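Local coordinates for protein fusarinine C esterase sidJ (Aspergillus fumigatus, PDB 6GUP) that hydrolyses the ester bonds of the fungal siderophore fusarinine C, but not those of triacetylfusarinine C, as a homodimeric alpha/beta-hydrolase, at residues Thr73-Ser76 with Ser77-Trp81; Ala94-Leu97 with Lys98-Glu102; Glu102-Thr105 with Glu106-Gly110; Phe265-Ile268 with Arg269-Leu273. All blocks are in the same frame, centred on the assembly; numbering follows the deposited sequence.

All four contacts are local, each joining residues one helical turn or so apart, so they follow one another along the chain without crossing. Contact 1 closes the short turn that follows strand 67-72 of the central sheet. The chain then enters helix 86-108, where contact 2 lies in the middle and contact 3 at the C-terminal end; they meet at Glu102, and their centres are about 12 Å apart. Contact 4 comes much later, in the short helical turn that precedes strand 278-283, with its centre about 21 Å from that of contact 2. Helix 125-134 is a shared neighbour: side chains of contacts 2 and 4 both pack on it.

Contact 1 of 4, residues Thr73-Ser76 with Ser77-Trp81; sequences TLTS and SYQSW
With OG of Ser77 beside its own backbone N (chi1 -53°), the hydroxyl reaches back to Leu74, and a nearly equal torsion in Tyr78 (chi1 -52°) sends the phenol ring toward Thr73. Both residues belong to the short helical turn about 75-78 that follows strand 67-72 in this alpha/beta-hydrolase fold. Leu74 N donates to Ser77 OG at 2.8 Å, and the bond is almost straight (175°). In the other direction, Ser77 N reaches Leu74 O only weakly, at 3.4 Å.

The turn is closed more firmly by Gln79 N, which meets Thr75 O in the carbonyl plane at 2.8 Å; Tyr78 N adds a weak bond to the same oxygen, which thus receives two amides. Over the same span, the side chains of Thr75 and Gln79 run side by side in the same direction, with Thr75 CG2 against Gln79 NE2 at 3.4 Å. Glu92 of helix 86-108 holds the hydroxyl of Thr75, and Asp89 of that helix holds the hydroxyl of Ser76, tying the turn to the helix that follows. Toward the dimer partner, Tyr78 packs on Ser77 of the second subunit and Gln79 on its Leu216.

Leu74 O lies oblique to the Tyr78 ring, 3.4 Å from CD2. At the far end of the ring, Tyr78 OH touches Thr73 CG2 at 3.7 Å. Thr73 OG1, also bonded to Val24 N, shares a water with the phenol: this water is 2.9 Å from Thr73 OG1 and 2.7 Å from Tyr78 OH.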
loop_
_atom_site.group_PDB
_atom_site.type_symbol
_atom_site.label_atom_id
_atom_site.label_comp_id
_atom_site.label_asym_id
_atom_site.label_seq_id
_atom_site.Cartn_x
_atom_site.Cartn_y
_atom_site.Cartn_z
ATOM N N THR A 73 -2.866 2.838 -5.699
ATOM C CA THR A 73 -2.267 3.209 -4.426
ATOM C C THR A 73 -1.983 4.703 -4.417
ATOM O O THR A 73 -1.652 5.292 -5.451
ATOM C CB THR A 73 -0.941 2.465 -4.171
ATOM O OG1 THR A 73 -0.004 2.753 -5.219
ATOM C CG2 THR A 73 -1.174 0.965 -4.091
ATOM N N LEU A 74 -2.129 5.301 -3.240
ATOM C CA LEU A 74 -1.756 6.684 -2.979
ATOM C C LEU A 74 -0.708 6.647 -1.868
ATOM O O LEU A 74 -0.385 5.572 -1.357
ATOM C CB LEU A 74 -2.989 7.479 -2.533
ATOM C CG LEU A 74 -4.232 7.401 -3.431
ATOM C CD1 LEU A 74 -5.461 7.939 -2.711
ATOM C CD2 LEU A 74 -4.011 8.144 -4.740
ATOM N N THR A 75 -0.174 7.807 -1.496
ATOM C CA THR A 75 0.684 7.909 -0.309
ATOM C C THR A 75 -0.160 7.669 0.949
ATOM O O THR A 75 0.314 7.069 1.915
ATOM C CB THR A 75 1.384 9.282 -0.225
ATOM O OG1 THR A 75 2.166 9.493 -1.407
ATOM C CG2 THR A 75 2.299 9.373 1.003
ATOM N N SER A 76 -1.410 8.131 0.917
ATOM C CA SER A 76 -2.363 7.916 2.010
ATOM C C SER A 76 -2.801 6.457 2.200
ATOM O O SER A 76 -3.331 6.113 3.260
ATOM C CB SER A 76 -3.592 8.797 1.805
ATOM O OG SER A 76 -3.215 10.159 1.765
ATOM N N SER A 77 -2.610 5.618 1.179
ATOM C CA SER A 77 -2.744 4.162 1.328
ATOM C C SER A 77 -1.801 3.629 2.408
ATOM O O SER A 77 -2.190 2.782 3.212
ATOM C CB SER A 77 -2.451 3.440 0.007
ATOM O OG SER A 77 -3.234 3.962 -1.054
ATOM N N TYR A 78 -0.572 4.143 2.417
ATOM C CA TYR A 78 0.458 3.737 3.378
ATOM C C TYR A 78 0.471 4.620 4.639
ATOM O O TYR A 78 0.782 4.132 5.725
ATOM C CB TYR A 78 1.830 3.723 2.694
ATOM C CG TYR A 78 1.853 2.906 1.410
ATOM C CD1 TYR A 78 1.890 1.511 1.446
ATOM C CD2 TYR A 78 1.822 3.527 0.159
ATOM C CE1 TYR A 78 1.905 0.758 0.280
ATOM C CE2 TYR A 78 1.836 2.781 -1.014
ATOM C CZ TYR A 78 1.878 1.397 -0.949
ATOM O OH TYR A 78 1.893 0.648 -2.102
ATOM N N GLN A 79 0.123 5.901 4.498
ATOM C CA GLN A 79 -0.001 6.814 5.644
ATOM C C GLN A 79 -1.478 7.147 5.876
ATOM O O GLN A 79 -1.937 8.260 5.599
ATOM C CB GLN A 79 0.826 8.091 5.426
ATOM C CG GLN A 79 2.192 7.868 4.789
ATOM C CD GLN A 79 3.098 9.086 4.870
ATOM O OE1 GLN A 79 2.982 9.913 5.777
ATOM N NE2 GLN A 79 4.017 9.198 3.918
ATOM N N SER A 80 -2.214 6.168 6.397
ATOM C CA SER A 80 -3.659 6.301 6.632
ATOM C C SER A 80 -4.042 6.996 7.954
ATOM O O SER A 80 -5.227 7.212 8.216
ATOM C CB SER A 80 -4.312 4.919 6.580
ATOM O OG SER A 80 -3.758 4.057 7.559
ATOM N N TRP A 81 -3.043 7.365 8.757
ATOM C CA TRP A 81 -3.251 7.917 10.110
ATOM C C TRP A 81 -3.169 9.446 10.172
ATOM O O TRP A 81 -3.495 10.018 11.205
ATOM C CB TRP A 81 -2.256 7.300 11.121
ATOM C CG TRP A 81 -0.933 6.971 10.526
ATOM C CD1 TRP A 81 -0.521 5.747 10.089
ATOM C CD2 TRP A 81 0.132 7.882 10.240
ATOM N NE1 TRP A 81 0.743 5.832 9.565
ATOM C CE2 TRP A 81 1.171 7.131 9.646
ATOM C CE3 TRP A 81 0.317 9.258 10.438
ATOM C CZ2 TRP A 81 2.380 7.710 9.244
ATOM C CZ3 TRP A 81 1.523 9.835 10.041
ATOM C CH2 TRP A 81 2.536 9.059 9.447
HETATM O O HOH W 1 2.692 2.181 -4.177
#

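Contact 2 of 4, residues Ala94-Leu97 with Lys98-Glu102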
loop_
_atom_site.group_PDB
_atom_site.type_symbol
_atom_site.label_atom_id
_atom_site.label_comp_id
_atom_site.label_asym_id
_atom_site.label_seq_id
_atom_site.Cartn_x
_atom_site.Cartn_y
_atom_site.Cartn_z
ATOM N N ALA A 94 -4.730 12.757 -10.064
ATOM C CA ALA A 94 -4.486 13.509 -11.302
ATOM C C ALA A 94 -3.315 12.942 -12.111
ATOM O O ALA A 94 -3.392 12.856 -13.341
ATOM C CB ALA A 94 -4.247 14.980 -10.992
ATOM N N GLN A 95 -2.241 12.562 -11.417
ATOM C CA GLN A 95 -1.095 11.885 -12.048
ATOM C C GLN A 95 -1.476 10.523 -12.630
ATOM O O GLN A 95 -1.038 10.174 -13.727
ATOM C CB GLN A 95 0.064 11.722 -11.057
ATOM C CG GLN A 95 0.842 13.003 -10.810
ATOM C CD GLN A 95 1.912 12.848 -9.744
ATOM O OE1 GLN A 95 1.645 12.363 -8.643
ATOM N NE2 GLN A 95 3.132 13.268 -10.063
ATOM N N CYS A 96 -2.287 9.765 -11.891
ATOM C CA CYS A 96 -2.780 8.465 -12.359
ATOM C C CYS A 96 -3.689 8.600 -13.581
ATOM O O CYS A 96 -3.591 7.806 -14.518
ATOM C CB CYS A 96 -3.525 7.732 -11.242
ATOM S SG CYS A 96 -3.882 6.003 -11.625
ATOM N N LEU A 97 -4.569 9.602 -13.563
ATOM C CA LEU A 97 -5.450 9.892 -14.699
ATOM C C LEU A 97 -4.672 10.291 -15.951
ATOM O O LEU A 97 -5.018 9.859 -17.053
ATOM C CB LEU A 97 -6.449 10.997 -14.349
ATOM C CG LEU A 97 -7.518 10.662 -13.308
ATOM C CD1 LEU A 97 -8.272 11.917 -12.915
ATOM C CD2 LEU A 97 -8.482 9.621 -13.835
ATOM N N LYS A 98 -3.637 11.114 -15.779
ATOM C CA LYS A 98 -2.747 11.481 -16.887
ATOM C C LYS A 98 -2.099 10.249 -17.504
ATOM O O LYS A 98 -2.054 10.119 -18.729
ATOM C CB LYS A 98 -1.651 12.454 -16.436
ATOM C CG LYS A 98 -0.720 12.865 -17.572
ATOM C CD LYS A 98 0.447 13.715 -17.117
ATOM C CE LYS A 98 1.312 14.080 -18.314
ATOM N NZ LYS A 98 2.314 15.132 -17.998
ATOM N N TYR A 99 -1.588 9.363 -16.650
ATOM C CA TYR A 99 -0.962 8.124 -17.104
ATOM C C TYR A 99 -1.940 7.236 -17.877
ATOM O O TYR A 99 -1.615 6.757 -18.964
ATOM C CB TYR A 99 -0.373 7.335 -15.929
ATOM C CG TYR A 99 0.091 5.960 -16.343
ATOM C CD1 TYR A 99 1.324 5.781 -16.969
ATOM C CD2 TYR A 99 -0.722 4.841 -16.154
ATOM C CE1 TYR A 99 1.747 4.524 -17.372
ATOM C CE2 TYR A 99 -0.311 3.582 -16.558
ATOM C CZ TYR A 99 0.925 3.426 -17.164
ATOM O OH TYR A 99 1.340 2.179 -17.564
ATOM N N ILE A 100 -3.120 7.012 -17.299
ATOM C CA ILE A 100 -4.164 6.186 -17.926
ATOM C C ILE A 100 -4.558 6.741 -19.295
ATOM O O ILE A 100 -4.751 5.978 -20.245
ATOM C CB ILE A 100 -5.420 6.054 -17.022
ATOM C CG1 ILE A 100 -5.106 5.163 -15.815
ATOM C CG2 ILE A 100 -6.603 5.460 -17.790
ATOM C CD1 ILE A 100 -6.138 5.215 -14.707
ATOM N N LYS A 101 -4.669 8.065 -19.383
ATOM C CA LYS A 101 -5.052 8.738 -20.623
ATOM C C LYS A 101 -4.013 8.548 -21.730
ATOM O O LYS A 101 -4.379 8.251 -22.870
ATOM C CB LYS A 101 -5.300 10.226 -20.366
ATOM C CG LYS A 101 -6.020 10.957 -21.493
ATOM C CD LYS A 101 -6.953 12.033 -20.948
ATOM C CE LYS A 101 -7.101 13.226 -21.876
ATOM N NZ LYS A 101 -7.836 14.337 -21.203
ATOM N N GLU A 102 -2.730 8.710 -21.398
ATOM C CA GLU A 102 -1.647 8.454 -22.363
ATOM C C GLU A 102 -1.517 6.960 -22.675
ATOM O O GLU A 102 -1.294 6.590 -23.829
ATOM C CB GLU A 102 -0.301 9.034 -21.881
ATOM C CG GLU A 102 0.955 8.584 -22.640
ATOM C CD GLU A 102 1.052 9.106 -24.070
ATOM O OE1 GLU A 102 2.165 9.508 -24.471
ATOM O OE2 GLU A 102 0.041 9.113 -24.804
#
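Midway along helix 86-108, which packs against the central sheet of the alpha/beta-hydrolase fold, Cys96 and Ile100 stand one turn apart and touch on the same flank. SG of Cys96 meets CD1 of Ile100 at 3.9 Å. Ile100 carries CG1 beside its backbone N (chi1 -71°), and this lays the branch over the preceding turn, with CG1 3.3 Å from Cys96 O. That same carbonyl accepts Ile100 N at 2.9 Å, along a bond only 13° from straight. Matching i to i+4 bonds run from Lys98 N to Ala94 O, Tyr99 N to Gln95 O and Lys101 N to Leu97 O, giving an unbroken alpha-helical ladder. Cys96 O also lies at the edge of the Tyr99 ring, near its plane, with Tyr99 CB 3.5 Å away. The phenol OH of Tyr99 is hydrogen-bonded to His17 ND1, while Lys98 runs fully extended from the exposed side.

Around the helix, Cys96 and Leu97 pack on Leu40 of strand 37-42, and Ile100 touches Phe70 of strand 67-72. Leu97 and Ala94 rest on Tyr132 of helix 125-134, while Tyr99 reaches Gly11 of the second subunit.

Contact 3 of 4, residues Glu102-Thr105 with Glu106-Gly110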
loop_
_atom_site.group_PDB
_atom_site.type_symbol
_atom_site.label_atom_id
_atom_site.label_comp_id
_atom_site.label_asym_id
_atom_site.label_seq_id
_atom_site.Cartn_x
_atom_site.Cartn_y
_atom_site.Cartn_z
ATOM N N GLU A 102 -2.730 8.710 -21.398
ATOM C CA GLU A 102 -1.647 8.454 -22.363
ATOM C C GLU A 102 -1.517 6.960 -22.675
ATOM O O GLU A 102 -1.294 6.590 -23.829
ATOM C CB GLU A 102 -0.301 9.034 -21.881
ATOM C CG GLU A 102 0.955 8.584 -22.640
ATOM C CD GLU A 102 1.052 9.106 -24.070
ATOM O OE1 GLU A 102 2.165 9.508 -24.471
ATOM O OE2 GLU A 102 0.041 9.113 -24.804
ATOM N N TYR A 103 -1.641 6.119 -21.647
ATOM C CA TYR A 103 -1.588 4.659 -21.811
ATOM C C TYR A 103 -2.656 4.143 -22.775
ATOM O O TYR A 103 -2.351 3.359 -23.676
ATOM C CB TYR A 103 -1.730 3.953 -20.454
ATOM C CG TYR A 103 -2.092 2.485 -20.548
ATOM C CD1 TYR A 103 -1.199 1.557 -21.085
ATOM C CD2 TYR A 103 -3.331 2.021 -20.097
ATOM C CE1 TYR A 103 -1.530 0.212 -21.175
ATOM C CE2 TYR A 103 -3.669 0.678 -20.180
ATOM C CZ TYR A 103 -2.767 -0.223 -20.722
ATOM O OH TYR A 103 -3.095 -1.557 -20.799
ATOM N N LYS A 104 -3.896 4.580 -22.570
ATOM C CA LYS A 104 -5.017 4.156 -23.417
ATOM C C LYS A 104 -4.936 4.698 -24.843
ATOM O O LYS A 104 -5.405 4.042 -25.777
ATOM C CB LYS A 104 -6.367 4.525 -22.781
ATOM C CG LYS A 104 -6.750 3.672 -21.577
ATOM C CD LYS A 104 -6.907 2.204 -21.949
ATOM C CE LYS A 104 -7.401 1.356 -20.790
ATOM N NZ LYS A 104 -8.868 1.468 -20.569
ATOM N N THR A 105 -4.349 5.882 -25.010
ATOM C CA THR A 105 -4.054 6.413 -26.340
ATOM C C THR A 105 -2.984 5.560 -27.024
ATOM O O THR A 105 -3.182 5.105 -28.146
ATOM C CB THR A 105 -3.572 7.875 -26.280
ATOM O OG1 THR A 105 -4.524 8.668 -25.561
ATOM C CG2 THR A 105 -3.395 8.450 -27.687
ATOM N N GLU A 106 -1.858 5.354 -26.343
ATOM C CA GLU A 106 -0.747 4.553 -26.882
ATOM C C GLU A 106 -1.141 3.116 -27.236
ATOM O O GLU A 106 -0.734 2.604 -28.281
ATOM C CB GLU A 106 0.433 4.525 -25.902
ATOM C CG GLU A 106 1.246 5.808 -25.874
ATOM C CD GLU A 106 2.429 5.735 -24.925
ATOM O OE1 GLU A 106 3.523 6.203 -25.302
ATOM O OE2 GLU A 106 2.270 5.207 -23.802
ATOM N N LYS A 107 -1.928 2.477 -26.369
ATOM C CA LYS A 107 -2.304 1.073 -26.553
ATOM C C LYS A 107 -3.304 0.875 -27.695
ATOM O O LYS A 107 -3.033 0.111 -28.625
ATOM C CB LYS A 107 -2.861 0.479 -25.253
ATOM C CG LYS A 107 -3.156 -1.013 -25.337
ATOM C CD LYS A 107 -3.242 -1.658 -23.964
ATOM C CE LYS A 107 -3.630 -3.125 -24.064
ATOM N NZ LYS A 107 -4.054 -3.683 -22.751
ATOM N N PHE A 108 -4.442 1.566 -27.622
ATOM C CA PHE A 108 -5.547 1.362 -28.571
ATOM C C PHE A 108 -5.672 2.432 -29.664
ATOM O O PHE A 108 -6.511 2.293 -30.554
ATOM C CB PHE A 108 -6.871 1.226 -27.812
ATOM C CG PHE A 108 -6.863 0.134 -26.780
ATOM C CD1 PHE A 108 -7.206 -1.172 -27.121
ATOM C CD2 PHE A 108 -6.498 0.407 -25.465
ATOM C CE1 PHE A 108 -7.188 -2.182 -26.168
ATOM C CE2 PHE A 108 -6.484 -0.597 -24.507
ATOM C CZ PHE A 108 -6.832 -1.893 -24.858
ATOM N N GLY A 109 -4.847 3.480 -29.607
ATOM C CA GLY A 109 -4.818 4.504 -30.655
ATOM C C GLY A 109 -6.109 5.296 -30.759
ATOM O O GLY A 109 -6.575 5.868 -29.771
ATOM N N GLY A 110 -6.684 5.315 -31.961
ATOM C CA GLY A 110 -7.931 6.028 -32.229
ATOM C C GLY A 110 -7.737 7.529 -32.173
ATOM O O GLY A 110 -6.673 8.036 -32.537
#
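Tyr103 and Lys107 lie side by side, one turn apart, and their polar ends meet: Lys107 NZ donates to Tyr103 OH at 3.0 Å. The lysine chain is extended, with CG anti to its backbone N (chi1 -175°), and it runs beside the phenol so that CD comes 3.2 Å from Tyr103 OH. On the exposed flank, the carboxylates of Glu102 and Glu106 are stacked with their planes only 4° apart, and their OE1 atoms are 3.7 Å from each other. A third pair, Lys104 and Phe108, lies alongside in the same direction, with Lys104 CD 3.8 Å from Phe108 CE2. One face of that ring takes CG of Lys107 near its rim, and its edge faces Lys104 O.

Behind these side chains is the last part of helix 86-108. Glu106 N bonds to Glu102 O at 2.9 Å, and Gly109 N bonds to Thr105 O at 2.7 Å, just where the positive phi of Gly109 (65°) takes the chain out of the helix.

Further out, the ring of Tyr103 meets His17 edge to face, and its hydroxyl has a weak bond to Glu27. Thr105 OG1 turns back to Lys101 O. Lys104 NZ is held by Ser68 OG, Ser38 OG and Lys35 O, so the ammonium of this buried lysine has three oxygen partners. The Glu102-Glu106 stack sets like charges together; it is probably tolerated because solvent screens these exposed groups, and the proximity could raise the proton affinity of one of them.

Contact 4 of 4, residues Phe265-Ile268 with Arg269-Leu273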
loop_
_atom_site.group_PDB
_atom_site.type_symbol
_atom_site.label_atom_id
_atom_site.label_comp_id
_atom_site.label_asym_id
_atom_site.label_seq_id
_atom_site.Cartn_x
_atom_site.Cartn_y
_atom_site.Cartn_z
ATOM N N PHE A 265 -19.969 20.766 -2.833
ATOM C CA PHE A 265 -20.817 20.340 -3.960
ATOM C C PHE A 265 -21.097 21.499 -4.921
ATOM O O PHE A 265 -21.081 21.314 -6.139
ATOM C CB PHE A 265 -22.147 19.761 -3.468
ATOM C CG PHE A 265 -22.028 18.405 -2.836
ATOM C CD1 PHE A 265 -22.066 17.253 -3.614
ATOM C CD2 PHE A 265 -21.895 18.276 -1.457
ATOM C CE1 PHE A 265 -21.965 15.998 -3.031
ATOM C CE2 PHE A 265 -21.791 17.023 -0.868
ATOM C CZ PHE A 265 -21.826 15.883 -1.656
ATOM N N GLY A 266 -21.344 22.683 -4.360
ATOM C CA GLY A 266 -21.572 23.898 -5.143
ATOM C C GLY A 266 -20.396 24.382 -5.976
ATOM O O GLY A 266 -20.594 25.070 -6.977
ATOM N N MET A 267 -19.175 24.031 -5.569
ATOM C CA MET A 267 -17.969 24.366 -6.341
ATOM C C MET A 267 -17.654 23.398 -7.494
ATOM O O MET A 267 -16.712 23.648 -8.248
ATOM C CB MET A 267 -16.753 24.485 -5.408
ATOM C CG MET A 267 -16.814 25.661 -4.444
ATOM S SD MET A 267 -16.928 27.285 -5.231
ATOM C CE MET A 267 -15.378 27.360 -6.125
ATOM N N ILE A 268 -18.428 22.321 -7.652
ATOM C CA ILE A 268 -18.224 21.380 -8.766
ATOM C C ILE A 268 -18.419 22.086 -10.116
ATOM O O ILE A 268 -17.611 21.911 -11.031
ATOM C CB ILE A 268 -19.137 20.130 -8.662
ATOM C CG1 ILE A 268 -18.741 19.283 -7.442
ATOM C CG2 ILE A 268 -19.041 19.269 -9.922
ATOM C CD1 ILE A 268 -19.751 18.225 -7.051
ATOM N N ARG A 269 -19.481 22.882 -10.230
ATOM C CA ARG A 269 -19.734 23.672 -11.443
ATOM C C ARG A 269 -18.637 24.708 -11.722
ATOM O O ARG A 269 -18.267 24.920 -12.878
ATOM C CB ARG A 269 -21.089 24.386 -11.358
ATOM C CG ARG A 269 -21.523 25.044 -12.667
ATOM C CD ARG A 269 -22.836 25.800 -12.539
ATOM N NE ARG A 269 -22.778 26.870 -11.541
ATOM C CZ ARG A 269 -23.766 27.727 -11.279
ATOM N NH1 ARG A 269 -24.921 27.676 -11.947
ATOM N NH2 ARG A 269 -23.596 28.655 -10.340
ATOM N N GLU A 270 -18.124 25.339 -10.667
ATOM C CA GLU A 270 -17.198 26.470 -10.805
ATOM C C GLU A 270 -15.792 26.061 -11.258
ATOM O O GLU A 270 -15.184 26.761 -12.070
ATOM C CB GLU A 270 -17.105 27.269 -9.495
ATOM C CG GLU A 270 -18.437 27.750 -8.920
ATOM C CD GLU A 270 -19.274 28.553 -9.903
ATOM O OE1 GLU A 270 -18.703 29.382 -10.643
ATOM O OE2 GLU A 270 -20.507 28.357 -9.929
ATOM N N GLN A 271 -15.279 24.942 -10.741
ATOM C CA GLN A 271 -13.914 24.493 -11.069
ATOM C C GLN A 271 -13.785 23.897 -12.477
ATOM O O GLN A 271 -12.687 23.877 -13.038
ATOM C CB GLN A 271 -13.402 23.482 -10.035
ATOM C CG GLN A 271 -13.364 23.980 -8.591
ATOM C CD GLN A 271 -12.449 25.173 -8.361
ATOM O OE1 GLN A 271 -11.546 25.452 -9.151
ATOM N NE2 GLN A 271 -12.675 25.879 -7.258
ATOM N N GLY A 272 -14.890 23.405 -13.038
ATOM C CA GLY A 272 -14.919 22.910 -14.417
ATOM C C GLY A 272 -14.200 21.591 -14.654
ATOM O O GLY A 272 -13.672 21.366 -15.746
ATOM N N LEU A 273 -14.187 20.720 -13.644
ATOM C CA LEU A 273 -13.507 19.421 -13.731
ATOM C C LEU A 273 -14.469 18.229 -13.827
ATOM O O LEU A 273 -14.038 17.078 -13.702
ATOM C CB LEU A 273 -12.551 19.247 -12.544
ATOM C CG LEU A 273 -11.399 20.255 -12.462
ATOM C CD1 LEU A 273 -10.660 20.086 -11.147
ATOM C CD2 LEU A 273 -10.436 20.110 -13.631
HETATM O O HOH W 2 -21.760 22.703 -8.403
HETATM O O HOH W 3 -15.375 20.455 -10.954
#
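Arg269 lies in the weakly bonded helical turn about 268-271, which leads toward strand 278-283 of the alpha/beta-hydrolase sheet, and its backbone N sits 3.3 Å from Met267 C within the turn. The same Arg269 N donates to a water that bridges back to Phe265 O. Its guanidinium swings round at chi3 (60°) and grips the next residue side-on: NE and NH2 both point, in the guanidinium plane, at OE2 of Glu270. Together they make a salt bridge, NH2 lying 3.1 Å from Glu270 OE2, while NH1 has a long, weak ion pair with Glu311.

Glu270 crosses Met267 at about a right angle, its CB 3.8 Å from Met267 CE. The methionine is bent at chi2 and chi3, which brings its methyl back over the turn. Gln271 N closes the turn on Met267 O at 3.2 Å, and Gln271 NE2, weakly bonded to Ser134 O, touches Met267 CE at 3.3 Å. Gly272 then leaves the helix with positive phi (72°).

Leu273 follows, packing with Ile268 on Leu133 of helix 125-134. A water bridges the backbones of Leu273 and Ile268, accepting from Leu273 N at 3.0 Å and donating to Ile268 O at 2.7 Å.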